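Local coordinates for DisA protein (PDB 6CCA), which probably transfers methyl groups to carbon, acting as the gem-dimethylating methyltransferase of the disorazol polyketide assembly line, at residues 361-364 / 369-372. Numbering follows the deposited sequence.
Sequences AERM and LLSS
M364 lays its thioether along the backbone of 369-371, with M364 CE 3.6 Å from both L370 C and S371 N. The bend at the last torsion (chi3 -68°) turns this methyl off the otherwise extended chain and onto the L370-S371 peptide. M364 CE also touches the L369 side chain, 3.7 Å from L369 CB, and M364 SD passes S371 CB at 4.1 Å. The same residue supplies the one hydrogen bond between the segments: M364 N donates to L369 O over 2.8 Å, and the N-H points straight at the oxygen (179°). Both segments belong to the long loop between helices 342-346 and 372-381 of a Rossmann-like methyltransferase core, and the bond from 364 to 369 closes a turn over the four residues between them. S371 is the N-cap of helix 372-381, its OG accepting from M374 N. The E362 carbonyl points its oxygen at the branched end of L370, with L370 CG 3.4 Å from E362 O. L370 CD1 meets R363 CD at 3.6 Å, and W375, L378 and L315 also pack on this leucine. Beyond this aliphatic contact the guanidinium of the buried R363 is gripped by the carbonyls of P368, H310 and T312 and by a salt bridge to D359, which should fix its rotation and balance its charge, and E362 OE2 forms a salt bridge with R316.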
ATOM      1  N   ALA A 361      -3.737  -6.685  16.399  1.00 27.16           N
ATOM      2  CA  ALA A 361      -3.072  -5.776  17.322  1.00 27.39           C
ATOM      3  C   ALA A 361      -1.795  -5.198  16.777  1.00 22.97           C
ATOM      4  O   ALA A 361      -1.287  -4.246  17.342  1.00 25.93           O
ATOM      5  CB  ALA A 361      -2.704  -6.467  18.631  1.00 32.79           C
ATOM      6  N   GLU A 362      -1.257  -5.748  15.725  1.00 22.47           N
ATOM      7  CA  GLU A 362      -0.053  -5.115  15.135  1.00 24.28           C
ATOM      8  C   GLU A 362      -0.431  -4.007  14.132  1.00 24.06           C
ATOM      9  O   GLU A 362       0.462  -3.295  13.668  1.00 23.38           O
ATOM     10  CB  GLU A 362       0.764  -6.118  14.356  1.00 22.79           C
ATOM     11  CG  GLU A 362       1.292  -7.278  15.183  1.00 27.44           C
ATOM     12  CD  GLU A 362       2.163  -6.898  16.329  1.00 27.32           C
ATOM     13  OE1 GLU A 362       2.703  -5.763  16.426  1.00 26.37           O
ATOM     14  OE2 GLU A 362       2.352  -7.798  17.174  1.00 31.17           O
ATOM     15  N   ARG A 363      -1.713  -3.893  13.803  1.00 22.42           N
ATOM     16  CA  ARG A 363      -2.172  -3.031  12.667  1.00 22.14           C
ATOM     17  C   ARG A 363      -3.010  -1.872  13.144  1.00 22.54           C
ATOM     18  O   ARG A 363      -3.505  -1.890  14.274  1.00 22.67           O
ATOM     19  CB  ARG A 363      -3.010  -3.850  11.691  1.00 22.38           C
ATOM     20  CG  ARG A 363      -2.540  -5.240  11.326  1.00 22.42           C
ATOM     21  CD  ARG A 363      -1.251  -5.348  10.567  1.00 23.76           C
ATOM     22  NE  ARG A 363      -0.989  -6.749  10.235  1.00 23.10           N
ATOM     23  CZ  ARG A 363      -0.866  -7.256   9.018  1.00 24.88           C
ATOM     24  NH1 ARG A 363      -0.859  -6.481   7.928  1.00 24.64           N
ATOM     25  NH2 ARG A 363      -0.620  -8.538   8.880  1.00 23.05           N
ATOM     26  N   MET A 364      -3.198  -0.853  12.314  1.00 21.67           N
ATOM     27  CA  MET A 364      -4.183   0.183  12.595  1.00 21.43           C
ATOM     28  C   MET A 364      -5.581  -0.405  12.420  1.00 20.54           C
ATOM     29  O   MET A 364      -5.820  -1.277  11.641  1.00 20.80           O
ATOM     30  CB  MET A 364      -3.956   1.442  11.756  1.00 20.88           C
ATOM     31  CG  MET A 364      -2.651   2.156  12.106  1.00 21.98           C
ATOM     32  SD  MET A 364      -2.365   3.676  11.165  1.00 22.57           S
ATOM     33  CE  MET A 364      -2.104   3.010   9.540  1.00 20.74           C
ATOM     34  N   LEU A 369      -2.767  -1.961   7.762  1.00 18.47           N
ATOM     35  CA  LEU A 369      -1.683  -0.962   7.635  1.00 18.13           C
ATOM     36  C   LEU A 369      -1.027  -0.597   8.936  1.00 17.57           C
ATOM     37  O   LEU A 369      -1.665  -0.728  10.012  1.00 19.44           O
ATOM     38  CB  LEU A 369      -2.255   0.330   7.026  1.00 17.53           C
ATOM     39  CG  LEU A 369      -2.891   0.237   5.639  1.00 16.62           C
ATOM     40  CD1 LEU A 369      -3.445   1.616   5.191  1.00 16.83           C
ATOM     41  CD2 LEU A 369      -1.954  -0.332   4.595  1.00 18.85           C
ATOM     42  N   LEU A 370       0.197  -0.066   8.848  1.00 16.31           N
ATOM     43  CA  LEU A 370       0.898   0.466   9.970  1.00 16.64           C
ATOM     44  C   LEU A 370       1.321   1.867   9.744  1.00 16.96           C
ATOM     45  O   LEU A 370       1.677   2.248   8.622  1.00 16.37           O
ATOM     46  CB  LEU A 370       2.151  -0.379  10.323  1.00 18.29           C
ATOM     47  CG  LEU A 370       1.947  -1.698  11.081  1.00 17.45           C
ATOM     48  CD1 LEU A 370       1.311  -2.774  10.280  1.00 17.60           C
ATOM     49  CD2 LEU A 370       3.342  -2.185  11.459  1.00 20.69           C
ATOM     50  N   SER A 371       1.309   2.698  10.786  1.00 18.36           N
ATOM     51  CA  SER A 371       1.849   4.026  10.668  1.00 17.32           C
ATOM     52  C   SER A 371       3.406   3.991  10.631  1.00 17.37           C
ATOM     53  O   SER A 371       3.964   2.975  10.895  1.00 18.13           O
ATOM     54  CB  SER A 371       1.492   4.899  11.887  1.00 19.56           C
ATOM     55  OG  SER A 371       2.114   4.397  13.049  1.00 18.84           O
ATOM     56  N   SER A 372       4.070   5.113  10.345  1.00 17.92           N
ATOM     57  CA  SER A 372       5.525   5.079  10.309  1.00 20.28           C
ATOM     58  C   SER A 372       6.091   4.676  11.680  1.00 21.21           C
ATOM     59  O   SER A 372       7.025   3.851  11.719  1.00 17.50           O
ATOM     60  CB  SER A 372       6.213   6.369   9.801  1.00 20.85           C
ATOM     61  OG  SER A 372       6.071   6.440   8.374  1.00 18.87           O
TER